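Local coordinates for protein YchN (Escherichia coli, PDB 1JX7) that is of unknown function but assembles as a homohexamer, a dimer of trimers, and belongs to the DsrE/DsrF-like family, at residues N60-Q63 against M64-L68; V102-A105 against Q106-S110. All blocks are in the same frame, centred on the assembly; numbering follows the deposited sequence.

Contact 1 (N60-Q63 against M64-L68); sequences NIQQ and MLEIL
Ile61 and Met64 meet along one flank of the first turns of helix 61-70, where the selenomethionine methyl CE is modelled 3.6 Å from CG1 of Ile61. CG of Met64 stands anti to its own carbonyl carbon (chi1 -70°), which places it 3.8 Å from the backbone O of Asn60. The modelled methyl comes too close to the Ile61 backbone, so its position, and with it the closeness of this pair, is doubtful. On a neighbouring flank CG2 of Ile61 reaches CD1 of Leu65 at 4.3 Å, a looser contact between branches one helical turn apart. Gln63 and Ile67 repeat this spacing farther along, the aliphatic CG of Gln63 lying 4.0 Å from CD1 of Ile67.

The backbone bonds that accompany these contacts are those of the first helical turns. Asn60 is the N-cap residue, and its O receives the N-H of Met64 at 3.3 Å. Successive i to i+4 bonds follow: Leu65 N to Ile61 O at 3.1 Å, Glu66 N to Gln62 O, and Ile67 N to Gln63 O at 2.9 Å.

At the first residue of the helix, the N-H of Ile61 is held by a hydrogen bond with the hydroxyl of Tyr13. Helix 61-70 is the connection of a beta-alpha-beta unit between strands 36-41 and 75-78. Along its side runs helix 17-31, onto which Met64 packs at Phe19 and Ile26, and Leu68 at Leu22 and Ala25.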
loop_
_atom_site.group_PDB
_atom_site.type_symbol
_atom_site.label_atom_id
_atom_site.label_comp_id
_atom_site.label_asym_id
_atom_site.label_seq_id
_atom_site.Cartn_x
_atom_site.Cartn_y
_atom_site.Cartn_z
ATOM N N ASN A 60 -7.853 -15.948 -11.738
ATOM C CA ASN A 60 -9.048 -15.297 -12.227
ATOM C C ASN A 60 -10.056 -15.113 -11.096
ATOM O O ASN A 60 -10.790 -16.032 -10.732
ATOM C CB ASN A 60 -9.669 -16.115 -13.347
ATOM C CG ASN A 60 -10.787 -15.388 -14.038
ATOM O OD1 ASN A 60 -10.566 -14.644 -14.988
ATOM N ND2 ASN A 60 -12.004 -15.580 -13.545
ATOM N N ILE A 61 -10.074 -13.904 -10.549
ATOM C CA ILE A 61 -10.947 -13.551 -9.457
ATOM C C ILE A 61 -12.411 -13.832 -9.746
ATOM O O ILE A 61 -13.183 -14.204 -8.843
ATOM C CB ILE A 61 -10.701 -12.102 -9.104
ATOM C CG1 ILE A 61 -9.361 -12.021 -8.366
ATOM C CG2 ILE A 61 -11.833 -11.534 -8.287
ATOM C CD1 ILE A 61 -8.692 -10.684 -8.453
ATOM N N GLN A 62 -12.803 -13.692 -11.006
ATOM C CA GLN A 62 -14.191 -13.947 -11.356
ATOM C C GLN A 62 -14.544 -15.385 -11.026
ATOM O O GLN A 62 -15.556 -15.646 -10.384
ATOM C CB GLN A 62 -14.400 -13.699 -12.837
ATOM C CG GLN A 62 -15.712 -13.045 -13.130
ATOM C CD GLN A 62 -16.302 -13.490 -14.433
ATOM O OE1 GLN A 62 -16.874 -14.571 -14.523
ATOM N NE2 GLN A 62 -16.158 -12.666 -15.463
ATOM N N GLN A 63 -13.699 -16.322 -11.460
ATOM C CA GLN A 63 -13.910 -17.748 -11.225
ATOM C C GLN A 63 -13.958 -18.107 -9.745
ATOM O O GLN A 63 -14.774 -18.934 -9.339
ATOM C CB GLN A 63 -12.814 -18.582 -11.893
ATOM C CG GLN A 63 -12.848 -20.065 -11.493
ATOM C CD GLN A 63 -11.595 -20.833 -11.912
ATOM O OE1 GLN A 63 -11.434 -21.207 -13.076
ATOM N NE2 GLN A 63 -10.700 -21.064 -10.961
HETATM N N MSE A 64 -13.083 -17.496 -8.953
HETATM C CA MSE A 64 -13.040 -17.763 -7.523
HETATM C C MSE A 64 -14.322 -17.316 -6.828
HETATM O O MSE A 64 -14.721 -17.876 -5.808
HETATM C CB MSE A 64 -11.807 -17.089 -6.894
HETATM C CG MSE A 64 -10.491 -17.742 -7.312
HETATM SE SE MSE A 64 -9.041 -16.860 -6.765
HETATM C CE MSE A 64 -9.244 -15.506 -7.685
ATOM N N LEU A 65 -14.983 -16.310 -7.393
ATOM C CA LEU A 65 -16.232 -15.826 -6.822
ATOM C C LEU A 65 -17.394 -16.720 -7.242
ATOM O O LEU A 65 -18.353 -16.889 -6.501
ATOM C CB LEU A 65 -16.491 -14.376 -7.267
ATOM C CG LEU A 65 -15.738 -13.353 -6.408
ATOM C CD1 LEU A 65 -15.896 -11.957 -7.006
ATOM C CD2 LEU A 65 -16.275 -13.394 -4.975
ATOM N N GLU A 66 -17.300 -17.295 -8.433
ATOM C CA GLU A 66 -18.346 -18.171 -8.919
ATOM C C GLU A 66 -18.279 -19.477 -8.136
ATOM O O GLU A 66 -19.315 -20.087 -7.824
ATOM C CB GLU A 66 -18.178 -18.401 -10.419
ATOM C CG GLU A 66 -18.109 -17.080 -11.169
ATOM C CD GLU A 66 -18.233 -17.229 -12.669
ATOM O OE1 GLU A 66 -17.528 -18.092 -13.249
ATOM O OE2 GLU A 66 -19.023 -16.476 -13.268
ATOM N N ILE A 67 -17.068 -19.898 -7.795
ATOM C CA ILE A 67 -16.863 -21.105 -7.003
ATOM C C ILE A 67 -17.550 -20.915 -5.650
ATOM O O ILE A 67 -18.171 -21.834 -5.121
ATOM C CB ILE A 67 -15.350 -21.372 -6.759
ATOM C CG1 ILE A 67 -14.645 -21.671 -8.073
ATOM C CG2 ILE A 67 -15.174 -22.535 -5.799
ATOM C CD1 ILE A 67 -13.162 -21.871 -7.940
ATOM N N LEU A 68 -17.440 -19.710 -5.086
ATOM C CA LEU A 68 -18.054 -19.408 -3.808
ATOM C C LEU A 68 -19.555 -19.152 -3.910
ATOM O O LEU A 68 -20.317 -19.580 -3.043
ATOM C CB LEU A 68 -17.374 -18.204 -3.160
ATOM C CG LEU A 68 -16.049 -18.392 -2.408
ATOM C CD1 LEU A 68 -15.447 -17.032 -2.081
ATOM C CD2 LEU A 68 -16.276 -19.195 -1.136
#

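Contact 2 (V102-A105 against Q106-S110); sequences VELA and QWTLS
An inverse gamma turn centred on Ala105 lies in the last part of helix 101-107, and Glu103 and Trp107, which precede and follow it in sequence, meet through their side chains. CG of Glu103 sits over one face of the indole in a CH-pi contact, 3.9 Å from the centroid of the five-membered ring and 25° off its normal. With CG anti to the backbone N (chi1 -179°) and the chain extended beyond it, the carboxylate continues across the ring toward CZ2, its plane turned 45° from the indole. Trp107 N also donates to Glu103 O at 2.9 Å.

Leu104 O is gripped twice by Thr108, by N at 3.0 Å and by OG1 at 2.9 Å, the hydroxyl coming from above the carbonyl plane. Gln106 N adds a weak bond across the gamma turn.

Arg38 makes a cation-pi contact with the indole, and Lys76 touches both Glu103 and Trp107. Replacing Trp107 with an alanine would probably leave Arg38 without its aromatic partner and the Glu103 chain without a surface to lie on. The electron-rich indole thus takes the aliphatic part of an acidic residue over one face and probably favours the cation of Arg38.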
loop_
_atom_site.group_PDB
_atom_site.type_symbol
_atom_site.label_atom_id
_atom_site.label_comp_id
_atom_site.label_asym_id
_atom_site.label_seq_id
_atom_site.Cartn_x
_atom_site.Cartn_y
_atom_site.Cartn_z
ATOM N N VAL A 102 -24.533 -1.066 6.986
ATOM C CA VAL A 102 -25.460 -1.484 8.032
ATOM C C VAL A 102 -25.469 -2.997 8.130
ATOM O O VAL A 102 -25.572 -3.544 9.215
ATOM C CB VAL A 102 -26.909 -0.975 7.738
ATOM C CG1 VAL A 102 -27.926 -1.709 8.620
ATOM C CG2 VAL A 102 -26.997 0.510 7.984
ATOM N N GLU A 103 -25.368 -3.664 6.989
ATOM C CA GLU A 103 -25.363 -5.123 6.948
ATOM C C GLU A 103 -24.048 -5.666 7.490
ATOM O O GLU A 103 -24.042 -6.584 8.317
ATOM C CB GLU A 103 -25.600 -5.620 5.520
ATOM C CG GLU A 103 -25.643 -7.134 5.387
ATOM C CD GLU A 103 -26.013 -7.590 3.986
ATOM O OE1 GLU A 103 -25.482 -7.014 3.008
ATOM O OE2 GLU A 103 -26.826 -8.531 3.856
ATOM N N LEU A 104 -22.929 -5.107 7.037
ATOM C CA LEU A 104 -21.625 -5.553 7.508
ATOM C C LEU A 104 -21.654 -5.401 9.018
ATOM O O LEU A 104 -21.245 -6.300 9.756
ATOM C CB LEU A 104 -20.509 -4.688 6.939
ATOM C CG LEU A 104 -19.128 -5.337 6.812
ATOM C CD1 LEU A 104 -18.106 -4.224 6.795
ATOM C CD2 LEU A 104 -18.834 -6.295 7.968
ATOM N N ALA A 105 -22.136 -4.244 9.460
ATOM C CA ALA A 105 -22.271 -3.939 10.876
ATOM C C ALA A 105 -23.554 -4.624 11.285
ATOM O O ALA A 105 -24.590 -3.983 11.427
ATOM C CB ALA A 105 -22.390 -2.444 11.080
ATOM N N GLN A 106 -23.475 -5.938 11.456
ATOM C CA GLN A 106 -24.615 -6.767 11.821
ATOM C C GLN A 106 -24.077 -8.179 11.672
ATOM O O GLN A 106 -24.160 -8.992 12.583
ATOM C CB GLN A 106 -25.770 -6.531 10.848
ATOM C CG GLN A 106 -27.014 -7.352 11.139
ATOM C CD GLN A 106 -28.046 -7.257 10.027
ATOM O OE1 GLN A 106 -28.555 -6.173 9.723
ATOM N NE2 GLN A 106 -28.358 -8.394 9.402
ATOM N N TRP A 107 -23.522 -8.449 10.490
ATOM C CA TRP A 107 -22.894 -9.733 10.220
ATOM C C TRP A 107 -21.779 -9.860 11.259
ATOM O O TRP A 107 -21.544 -10.936 11.811
ATOM C CB TRP A 107 -22.262 -9.726 8.840
ATOM C CG TRP A 107 -23.184 -10.049 7.718
ATOM C CD1 TRP A 107 -24.540 -10.162 7.768
ATOM C CD2 TRP A 107 -22.805 -10.285 6.358
ATOM N NE1 TRP A 107 -25.036 -10.436 6.518
ATOM C CE2 TRP A 107 -23.992 -10.506 5.629
ATOM C CE3 TRP A 107 -21.585 -10.295 5.676
ATOM C CZ2 TRP A 107 -23.991 -10.769 4.260
ATOM C CZ3 TRP A 107 -21.578 -10.547 4.306
ATOM C CH2 TRP A 107 -22.781 -10.775 3.617
ATOM N N THR A 108 -21.105 -8.739 11.505
ATOM C CA THR A 108 -20.001 -8.653 12.453
ATOM C C THR A 108 -20.451 -8.975 13.867
ATOM O O THR A 108 -19.803 -9.729 14.586
ATOM C CB THR A 108 -19.398 -7.234 12.471
ATOM O OG1 THR A 108 -18.845 -6.922 11.191
ATOM C CG2 THR A 108 -18.318 -7.145 13.509
ATOM N N LEU A 109 -21.574 -8.378 14.264
ATOM C CA LEU A 109 -22.128 -8.578 15.597
ATOM C C LEU A 109 -22.633 -10.004 15.839
ATOM O O LEU A 109 -22.585 -10.500 16.966
ATOM C CB LEU A 109 -23.253 -7.571 15.843
ATOM C CG LEU A 109 -22.813 -6.176 16.311
ATOM C CD1 LEU A 109 -24.016 -5.239 16.331
ATOM C CD2 LEU A 109 -22.189 -6.265 17.693
ATOM N N SER A 110 -23.100 -10.664 14.786
ATOM C CA SER A 110 -23.635 -12.013 14.919
ATOM C C SER A 110 -22.719 -13.086 14.336
ATOM O O SER A 110 -23.191 -14.098 13.825
ATOM C CB SER A 110 -25.009 -12.097 14.236
ATOM O OG SER A 110 -24.906 -11.861 12.836
#

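Contacts 1 and 2 are separate local interactions on opposite sides of the chain's centre, with their own centres 24 Å apart and their nearest atoms about 11 Å from each other. Strand 36-41, which precedes the helix of contact 1 in its beta-alpha-beta unit, also carries Phe40, on which Trp107 and Leu104 of contact 2 pack. They differ in their place in the hexamer: no other chain touches 60-68, whereas 102-110 borders a second subunit, where Leu109 O is hydrogen-bonded by Lys113 of that subunit. The Leu104 side chain lies near, without touching, Cys78 and Cys81, a possible CxxC pair whose role is not established.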